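Local coordinates for erythrocyte membrane protein 1 (Plasmodium falciparum, PDB 6S8T) that probably mediates adhesion of malaria-infected red cells by binding host surface receptors, through its DBLbeta domain, which binds ICAM-1, at residues A[20-24]-A[287-291]; A[24-28]-A[254-258]; A[337-341]-A[464-468]; A[432-438]-A[450-454]. All coordinates share one frame; numbering follows the deposited sequence.

Interaction 1 of 4, residues A[20-24]-A[287-291]; sequences AHQMH and LDDYI
His24 and Tyr290 touch in two ways. ND1 of His24 donates to OH of Tyr290 at 2.7 Å with an N-H...O angle of 159°, and the oxygen lies in the imidazole plane. CB of His24 rests over one face of the phenol ring, 3.7 Å from the Tyr290 ring centroid, while the two ring planes are inclined at 59°. The helix backbone sets CB there, whereas CG anti to the backbone N (chi1 167°) carries the imidazole along the phenol until ND1 reaches the hydroxyl. Leu287 spreads its branches over the same helix: CD1 is 3.7 Å from His21 CB, and CD2 is 3.9 Å from His24 CB. Deeper in, Ala20 CB fits among three residues, at 4.0 Å from Leu287 CB and close to Tyr290 CB and Ile291 CG1. Met23 CB adds a 4.0 Å contact to Tyr290 CB. In the second shell, Tyr290 OH probably also pairs with Glu254, and Asp289 forms a salt bridge with Arg257. Helix 16-32 thus packs on the short 3-10 turn in the connection from helix 246-268 to helix 293-319, while the far end of Met23 leaves for His393 and Phe394 on helix 388-402.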
# COMPACT_ATOMS: atom_id res chain seq x y z
N ALA A 20 -4.43 5.98 -13.69
CA ALA A 20 -4.11 6.86 -12.57
C ALA A 20 -3.82 8.28 -13.05
O ALA A 20 -4.23 9.25 -12.40
CB ALA A 20 -2.91 6.31 -11.79
N HIS A 21 -3.13 8.41 -14.18
CA HIS A 21 -2.88 9.73 -14.75
C HIS A 21 -4.18 10.45 -15.07
O HIS A 21 -4.28 11.67 -14.88
CB HIS A 21 -2.01 9.59 -16.00
CG HIS A 21 -1.59 10.90 -16.59
ND1 HIS A 21 -2.37 11.59 -17.49
CD2 HIS A 21 -0.46 11.63 -16.41
CE1 HIS A 21 -1.75 12.71 -17.84
NE2 HIS A 21 -0.59 12.76 -17.20
N GLN A 22 -5.19 9.71 -15.53
CA GLN A 22 -6.49 10.33 -15.80
C GLN A 22 -7.16 10.80 -14.52
O GLN A 22 -7.75 11.89 -14.48
CB GLN A 22 -7.39 9.36 -16.56
CG GLN A 22 -8.80 9.87 -16.81
CD GLN A 22 -9.67 8.85 -17.52
OE1 GLN A 22 -9.17 8.00 -18.25
NE2 GLN A 22 -10.98 8.93 -17.30
N MET A 23 -7.08 10.00 -13.45
CA MET A 23 -7.64 10.41 -12.17
C MET A 23 -6.93 11.64 -11.62
O MET A 23 -7.58 12.50 -11.01
CB MET A 23 -7.57 9.25 -11.17
CG MET A 23 -8.31 7.98 -11.59
SD MET A 23 -10.10 8.20 -11.72
CE MET A 23 -10.59 6.59 -12.35
N HIS A 24 -5.62 11.75 -11.83
CA HIS A 24 -4.87 12.92 -11.37
C HIS A 24 -5.32 14.19 -12.08
O HIS A 24 -5.47 15.25 -11.45
CB HIS A 24 -3.37 12.71 -11.57
CG HIS A 24 -2.56 13.96 -11.41
ND1 HIS A 24 -2.50 14.66 -10.22
CD2 HIS A 24 -1.77 14.63 -12.28
CE1 HIS A 24 -1.71 15.71 -10.37
NE2 HIS A 24 -1.25 15.72 -11.61
N LEU A 287 2.33 8.33 -9.41
CA LEU A 287 0.87 8.38 -9.51
C LEU A 287 0.20 7.29 -8.68
O LEU A 287 -0.99 7.03 -8.86
CB LEU A 287 0.44 8.26 -10.97
CG LEU A 287 0.80 9.45 -11.87
CD1 LEU A 287 0.51 9.13 -13.32
CD2 LEU A 287 0.02 10.69 -11.43
N ASP A 288 0.94 6.66 -7.76
CA ASP A 288 0.38 5.58 -6.96
C ASP A 288 -0.77 6.06 -6.08
O ASP A 288 -1.68 5.28 -5.77
CB ASP A 288 1.48 4.96 -6.09
CG ASP A 288 2.63 4.38 -6.91
OD1 ASP A 288 3.34 5.16 -7.58
OD2 ASP A 288 2.84 3.15 -6.87
N ASP A 289 -0.76 7.33 -5.68
CA ASP A 289 -1.81 7.84 -4.81
C ASP A 289 -3.17 7.97 -5.50
O ASP A 289 -4.14 8.37 -4.83
CB ASP A 289 -1.40 9.18 -4.20
CG ASP A 289 -0.95 10.19 -5.25
OD1 ASP A 289 -0.41 9.77 -6.30
OD2 ASP A 289 -1.12 11.41 -5.00
N TYR A 290 -3.30 7.65 -6.79
CA TYR A 290 -4.59 7.64 -7.46
C TYR A 290 -5.09 6.24 -7.78
O TYR A 290 -6.15 6.09 -8.40
CB TYR A 290 -4.55 8.47 -8.74
CG TYR A 290 -4.21 9.92 -8.48
CD1 TYR A 290 -5.19 10.83 -8.11
CD2 TYR A 290 -2.90 10.36 -8.58
CE1 TYR A 290 -4.87 12.15 -7.86
CE2 TYR A 290 -2.57 11.67 -8.34
CZ TYR A 290 -3.56 12.56 -7.98
OH TYR A 290 -3.22 13.87 -7.75
N ILE A 291 -4.34 5.20 -7.40
CA ILE A 291 -4.80 3.82 -7.54
C ILE A 291 -5.51 3.45 -6.24
O ILE A 291 -4.96 3.68 -5.15
CB ILE A 291 -3.63 2.87 -7.84
CG1 ILE A 291 -3.00 3.21 -9.19
CG2 ILE A 291 -4.09 1.42 -7.80
CD1 ILE A 291 -1.85 2.32 -9.57

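Interaction 2 of 4, residues A[24-28]-A[254-258]; sequences HEDAQ and EANRH
Glu254 folds back at chi2, which lays its carboxylate against Ala27: CB of Ala27 is 3.6 Å from CD of Glu254. Arg257 starts with CG between its backbone N and carbonyl carbon (chi1 61°) and bends again at chi3, so that its guanidinium swings round to His24. There ND1 of His24 lies over one guanidinium face, and CE1 of His24 is 3.5 Å from NH1 of Arg257. The imidazole and guanidinium planes are inclined at 40°, too far from parallel for a flat stack. NE2 of Gln28 also stands 3.4 Å from OE1 of Glu254, its amide nearly perpendicular to the carboxylate. Other polar partners lie just beyond: ND1 of His24 is engaged by the Tyr290 hydroxyl, OE2 of Glu254 probably bonds to that same oxygen, and NH2 of Arg257 forms a salt bridge with Asp289, which would be expected to hold the guanidinium in place. The axes of segments 24-28 and 254-258 come no closer than 11.4 Å and run at 125° to each other, so the gap is spanned by long polar side chains around one alanine. This is a wide, polar junction between two helices of the mainly alpha-helical Duffy-binding-like fold.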
# COMPACT_ATOMS: atom_id res chain seq x y z
N HIS A 24 -5.62 11.75 -11.83
CA HIS A 24 -4.87 12.92 -11.37
C HIS A 24 -5.32 14.19 -12.08
O HIS A 24 -5.47 15.25 -11.45
CB HIS A 24 -3.37 12.71 -11.57
CG HIS A 24 -2.56 13.96 -11.41
ND1 HIS A 24 -2.50 14.66 -10.22
CD2 HIS A 24 -1.77 14.63 -12.28
CE1 HIS A 24 -1.71 15.71 -10.37
NE2 HIS A 24 -1.25 15.72 -11.61
N GLU A 25 -5.53 14.11 -13.40
CA GLU A 25 -5.97 15.29 -14.15
C GLU A 25 -7.34 15.74 -13.69
O GLU A 25 -7.58 16.94 -13.53
CB GLU A 25 -5.97 14.99 -15.65
CG GLU A 25 -4.61 14.66 -16.23
CD GLU A 25 -3.59 15.75 -16.00
OE1 GLU A 25 -2.48 15.45 -15.50
OE2 GLU A 25 -3.89 16.93 -16.31
N ASP A 26 -8.26 14.80 -13.46
CA ASP A 26 -9.60 15.15 -13.02
C ASP A 26 -9.58 15.84 -11.66
O ASP A 26 -10.31 16.81 -11.43
CB ASP A 26 -10.48 13.90 -12.97
CG ASP A 26 -10.70 13.28 -14.34
OD1 ASP A 26 -10.27 13.88 -15.35
OD2 ASP A 26 -11.31 12.19 -14.41
N ALA A 27 -8.74 15.35 -10.74
CA ALA A 27 -8.63 15.98 -9.43
C ALA A 27 -8.01 17.37 -9.54
O ALA A 27 -8.39 18.28 -8.80
CB ALA A 27 -7.80 15.10 -8.49
N GLN A 28 -7.05 17.54 -10.46
CA GLN A 28 -6.42 18.85 -10.64
C GLN A 28 -7.42 19.89 -11.12
O GLN A 28 -7.51 20.99 -10.57
CB GLN A 28 -5.26 18.72 -11.64
CG GLN A 28 -4.37 19.95 -11.74
CD GLN A 28 -3.21 19.91 -10.76
OE1 GLN A 28 -2.58 20.93 -10.50
NE2 GLN A 28 -2.93 18.73 -10.22
N GLU A 254 -4.00 17.71 -3.47
CA GLU A 254 -3.60 18.07 -4.83
C GLU A 254 -2.63 19.25 -4.84
O GLU A 254 -1.71 19.30 -5.67
CB GLU A 254 -4.83 18.41 -5.68
CG GLU A 254 -5.64 17.20 -6.09
CD GLU A 254 -4.82 16.21 -6.89
OE1 GLU A 254 -4.17 16.63 -7.87
OE2 GLU A 254 -4.82 15.02 -6.51
N ALA A 255 -2.83 20.20 -3.93
CA ALA A 255 -1.99 21.39 -3.89
C ALA A 255 -0.59 21.10 -3.35
O ALA A 255 0.36 21.80 -3.71
CB ALA A 255 -2.66 22.47 -3.04
N ASN A 256 -0.44 20.08 -2.50
CA ASN A 256 0.82 19.88 -1.79
C ASN A 256 1.40 18.48 -1.93
O ASN A 256 2.39 18.17 -1.26
CB ASN A 256 0.64 20.20 -0.30
CG ASN A 256 0.16 21.62 -0.06
OD1 ASN A 256 0.90 22.58 -0.29
ND2 ASN A 256 -1.07 21.75 0.42
N ARG A 257 0.83 17.62 -2.79
CA ARG A 257 1.32 16.25 -2.88
C ARG A 257 2.76 16.19 -3.37
O ARG A 257 3.51 15.29 -2.97
CB ARG A 257 0.42 15.42 -3.80
CG ARG A 257 0.34 15.93 -5.23
CD ARG A 257 -0.74 15.22 -6.02
NE ARG A 257 -0.42 13.82 -6.28
CZ ARG A 257 0.27 13.40 -7.34
NH1 ARG A 257 0.72 14.27 -8.23
NH2 ARG A 257 0.51 12.11 -7.50
N HIS A 258 3.18 17.13 -4.22
CA HIS A 258 4.54 17.07 -4.74
C HIS A 258 5.57 17.41 -3.67
O HIS A 258 6.63 16.77 -3.60
CB HIS A 258 4.71 17.99 -5.94
CG HIS A 258 6.13 18.06 -6.41
ND1 HIS A 258 6.75 17.02 -7.07
CD2 HIS A 258 7.07 19.02 -6.26
CE1 HIS A 258 8.00 17.35 -7.33
NE2 HIS A 258 8.23 18.56 -6.84

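Interaction 3 of 4, residues A[337-341]-A[464-468]; sequences CTSCE and NACKC
The carboxylate of Glu341 is the flat side-chain group of this contact, and SG of Cys468 stands over one of its faces, 4.0 Å from OE2 of Glu341. The carbonyl oxygen of Cys466 lies close to the carboxylate plane, beside OE2, but is nearest to CG of Glu341, at 3.3 Å. Since that oxygen and OE2 are both acceptors, their approach is not a hydrogen bond. An extended chain beyond CG (chi2 179°) carries the carboxylate across to the disulfide. The covalent tie joins SG of Cys337 to SG of Cys468 at 2.0 Å, with a torsion of 100° about the S-S bond, close to the relaxed right angle. Cys337 places its sulfur anti to the backbone N (chi1 167°), directing it off the helix. One turn on, SG of Cys340 packs 3.4 Å from O of Ala465, although its own disulfide goes to Cys320. Cys466 in turn is bonded to Cys344. Cys337, Cys340 and Cys344 follow an i, i+3, i+7 spacing that gathers them on one side of helix 335-372, in a region predicted to be coiled coil. Two of them staple the C-terminal tail, a non-regular turn with weak internal hydrogen bonds, and the third secures the chain that precedes the helix. The result is a disulfide-rich helix end, in keeping with the cysteine-rich character of Duffy-binding-like domains.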
# COMPACT_ATOMS: atom_id res chain seq x y z
N CYS A 337 15.18 -38.97 4.25
CA CYS A 337 13.76 -39.04 3.90
C CYS A 337 12.90 -38.38 4.97
O CYS A 337 11.92 -37.70 4.65
CB CYS A 337 13.34 -40.50 3.69
SG CYS A 337 11.56 -40.77 3.60
N THR A 338 13.26 -38.55 6.24
CA THR A 338 12.49 -37.95 7.32
C THR A 338 12.56 -36.43 7.25
O THR A 338 11.53 -35.75 7.40
CB THR A 338 13.01 -38.45 8.67
OG1 THR A 338 12.87 -39.87 8.74
CG2 THR A 338 12.22 -37.82 9.81
N SER A 339 13.75 -35.87 7.03
CA SER A 339 13.87 -34.42 6.93
C SER A 339 13.18 -33.89 5.68
O SER A 339 12.74 -32.73 5.66
CB SER A 339 15.34 -34.00 6.94
OG SER A 339 16.02 -34.51 5.82
N CYS A 340 13.08 -34.71 4.63
CA CYS A 340 12.37 -34.27 3.43
C CYS A 340 10.86 -34.26 3.65
O CYS A 340 10.18 -33.32 3.25
CB CYS A 340 12.74 -35.16 2.24
SG CYS A 340 11.73 -34.90 0.76
N GLU A 341 10.33 -35.30 4.30
CA GLU A 341 8.89 -35.35 4.56
C GLU A 341 8.47 -34.24 5.53
O GLU A 341 7.40 -33.65 5.37
CB GLU A 341 8.49 -36.72 5.09
CG GLU A 341 8.50 -37.82 4.04
CD GLU A 341 8.12 -39.17 4.60
OE1 GLU A 341 8.40 -39.43 5.79
OE2 GLU A 341 7.53 -39.98 3.85
N ASN A 464 6.75 -36.83 -5.89
CA ASN A 464 7.36 -38.11 -5.56
C ASN A 464 8.44 -38.00 -4.50
O ASN A 464 8.75 -38.99 -3.84
CB ASN A 464 7.94 -38.75 -6.82
CG ASN A 464 6.88 -39.17 -7.82
OD1 ASN A 464 5.77 -39.54 -7.44
ND2 ASN A 464 7.21 -39.10 -9.11
N ALA A 465 9.03 -36.81 -4.33
CA ALA A 465 10.09 -36.65 -3.34
C ALA A 465 9.55 -36.74 -1.92
O ALA A 465 10.20 -37.31 -1.03
CB ALA A 465 10.82 -35.33 -3.55
N CYS A 466 8.35 -36.20 -1.68
CA CYS A 466 7.75 -36.24 -0.36
C CYS A 466 7.28 -37.63 0.04
O CYS A 466 6.89 -37.83 1.19
CB CYS A 466 6.57 -35.26 -0.28
SG CYS A 466 6.96 -33.55 -0.74
N LYS A 467 7.29 -38.59 -0.89
CA LYS A 467 6.90 -39.96 -0.60
C LYS A 467 8.08 -40.91 -0.44
O LYS A 467 7.88 -42.04 0.01
CB LYS A 467 5.96 -40.49 -1.70
CG LYS A 467 4.67 -39.70 -1.85
CD LYS A 467 3.80 -40.29 -2.94
CE LYS A 467 2.50 -39.51 -3.09
NZ LYS A 467 1.63 -40.08 -4.15
N CYS A 468 9.28 -40.48 -0.81
CA CYS A 468 10.49 -41.29 -0.71
C CYS A 468 10.34 -42.62 -1.45
O CYS A 468 11.19 -43.51 -1.33
CB CYS A 468 10.86 -41.55 0.75
SG CYS A 468 11.00 -40.07 1.78

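Interaction 4 of 4, residues A[432-438]-A[450-454]; sequences EQTQFCK and DDNYT
Gln435 pairs its backbone with Asn452 and Thr454, the two neighbours of Tyr453: its N donates to O of Asn452 at 2.9 Å, nearly straight at 162°, and its O accepts from N of Thr454 at 2.9 Å. This makes a single beta bridge. NE2 of Gln433 grips two carbonyls, O of Tyr453 at 2.6 Å and O of Asp451 at 3.0 Å. Both oxygens lie in its amide plane, which should fix the amide's rotation. The extended Gln435 side chain (chi2 175°) is held at each end: OE1 accepts from ND2 of Asn452 at 3.1 Å, the two amides perpendicular, while NE2 donates to OD2 of Asp450 at 3.2 Å and also to O of Cys437. Packing flanks this network. CG of Lys438 covers one face of Tyr453, 3.9 Å from the ring centroid, and the lysine chain runs alongside the tyrosine. CG2 of Thr454 sits over a face of Phe436, 4.1 Å from that ring's centroid. Phe436 then meets Trp358 edge-to-face, and Cys437 is disulfide-bonded to Cys2. The paired loops, both following helix 417-424, lie against helix 293-319 through Gln433, Phe436 and Thr454 and against helix 335-372 through Gln433 and Tyr453.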
# COMPACT_ATOMS: atom_id res chain seq x y z
N GLU A 432 8.68 -21.64 -9.85
CA GLU A 432 7.96 -22.82 -10.33
C GLU A 432 6.45 -22.72 -10.15
O GLU A 432 5.70 -23.25 -10.98
CB GLU A 432 8.49 -24.09 -9.63
CG GLU A 432 9.94 -24.41 -9.95
CD GLU A 432 10.16 -24.73 -11.42
OE1 GLU A 432 9.23 -25.24 -12.07
OE2 GLU A 432 11.28 -24.47 -11.92
N GLN A 433 5.99 -22.05 -9.10
CA GLN A 433 4.57 -21.86 -8.83
C GLN A 433 4.27 -20.38 -9.02
O GLN A 433 4.31 -19.60 -8.06
CB GLN A 433 4.20 -22.35 -7.43
CG GLN A 433 4.83 -23.69 -7.06
CD GLN A 433 4.41 -24.82 -7.98
OE1 GLN A 433 5.21 -25.70 -8.31
NE2 GLN A 433 3.15 -24.82 -8.40
N THR A 434 3.96 -19.99 -10.26
CA THR A 434 3.86 -18.59 -10.63
C THR A 434 2.48 -18.16 -11.11
O THR A 434 2.21 -16.95 -11.16
CB THR A 434 4.88 -18.25 -11.73
OG1 THR A 434 4.57 -19.01 -12.91
CG2 THR A 434 6.29 -18.60 -11.27
N GLN A 435 1.59 -19.09 -11.45
CA GLN A 435 0.28 -18.76 -12.00
C GLN A 435 -0.73 -18.62 -10.87
O GLN A 435 -0.99 -19.58 -10.13
CB GLN A 435 -0.16 -19.84 -12.99
CG GLN A 435 -1.49 -19.55 -13.67
CD GLN A 435 -1.83 -20.58 -14.73
OE1 GLN A 435 -0.97 -20.98 -15.52
NE2 GLN A 435 -3.08 -21.03 -14.74
N PHE A 436 -1.31 -17.42 -10.74
CA PHE A 436 -2.25 -17.14 -9.66
C PHE A 436 -3.67 -17.61 -9.94
O PHE A 436 -4.52 -17.53 -9.04
CB PHE A 436 -2.25 -15.63 -9.35
CG PHE A 436 -1.17 -15.21 -8.39
CD1 PHE A 436 0.16 -15.19 -8.78
CD2 PHE A 436 -1.48 -14.83 -7.09
CE1 PHE A 436 1.15 -14.80 -7.90
CE2 PHE A 436 -0.49 -14.45 -6.20
CZ PHE A 436 0.83 -14.43 -6.61
N CYS A 437 -3.96 -18.10 -11.14
CA CYS A 437 -5.24 -18.71 -11.45
C CYS A 437 -5.08 -20.22 -11.61
O CYS A 437 -4.01 -20.70 -11.99
CB CYS A 437 -5.85 -18.12 -12.73
SG CYS A 437 -4.82 -18.28 -14.20
N LYS A 438 -6.15 -20.95 -11.30
CA LYS A 438 -6.12 -22.41 -11.36
C LYS A 438 -6.09 -22.89 -12.81
O LYS A 438 -5.07 -23.41 -13.28
CB LYS A 438 -7.32 -23.00 -10.63
CG LYS A 438 -7.35 -22.68 -9.14
CD LYS A 438 -8.59 -23.24 -8.46
CE LYS A 438 -8.59 -22.91 -6.97
NZ LYS A 438 -9.81 -23.41 -6.27
N ASP A 450 -3.88 -26.77 -12.67
CA ASP A 450 -2.65 -26.65 -13.44
C ASP A 450 -1.43 -26.93 -12.56
O ASP A 450 -1.49 -26.86 -11.33
CB ASP A 450 -2.53 -25.27 -14.08
CG ASP A 450 -3.45 -25.09 -15.28
OD1 ASP A 450 -4.22 -26.03 -15.58
OD2 ASP A 450 -3.39 -24.02 -15.93
N ASP A 451 -0.31 -27.24 -13.22
CA ASP A 451 0.90 -27.61 -12.48
C ASP A 451 1.56 -26.39 -11.86
O ASP A 451 1.98 -26.43 -10.69
CB ASP A 451 1.88 -28.33 -13.41
CG ASP A 451 1.30 -29.62 -13.97
OD1 ASP A 451 0.47 -30.25 -13.28
OD2 ASP A 451 1.69 -30.01 -15.09
N ASN A 452 1.67 -25.29 -12.60
CA ASN A 452 2.33 -24.08 -12.13
C ASN A 452 1.43 -23.20 -11.25
O ASN A 452 1.70 -22.00 -11.10
CB ASN A 452 2.86 -23.27 -13.31
CG ASN A 452 1.76 -22.75 -14.21
OD1 ASN A 452 0.68 -23.34 -14.30
ND2 ASN A 452 2.02 -21.63 -14.88
N TYR A 453 0.37 -23.76 -10.68
CA TYR A 453 -0.50 -23.01 -9.79
C TYR A 453 0.24 -22.65 -8.50
O TYR A 453 0.94 -23.48 -7.91
CB TYR A 453 -1.75 -23.83 -9.47
CG TYR A 453 -2.78 -23.15 -8.60
CD1 TYR A 453 -3.17 -21.84 -8.84
CD2 TYR A 453 -3.39 -23.83 -7.55
CE1 TYR A 453 -4.12 -21.21 -8.04
CE2 TYR A 453 -4.33 -23.22 -6.76
CZ TYR A 453 -4.70 -21.92 -7.00
OH TYR A 453 -5.64 -21.31 -6.21
N THR A 454 0.09 -21.39 -8.07
CA THR A 454 0.86 -20.90 -6.93
C THR A 454 0.49 -21.61 -5.64
O THR A 454 1.35 -21.81 -4.77
CB THR A 454 0.67 -19.39 -6.75
OG1 THR A 454 -0.73 -19.08 -6.65
CG2 THR A 454 1.26 -18.62 -7.92

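From the N terminus, helix 16-32 opens two long loops. Interaction 1 closes the wider one at 287-291, and interaction 2 closes at 254-258 within it; they share His24, with centres about 9 Å apart, and meet through the Asp289-Arg257 salt bridge. Interaction 3 opens on helix 335-372 and closes only at the last modelled residues, tying the C-terminal tail to the start of that helix. Interaction 4 is nested inside that loop as a short loop of its own, pairing two parts of the region after helix 417-424, its centre about 22 Å from that of interaction 3. The two pairs lie in series; interactions 1 and 3, centres about 49 Å apart, sit on opposite sides of the chain's centre.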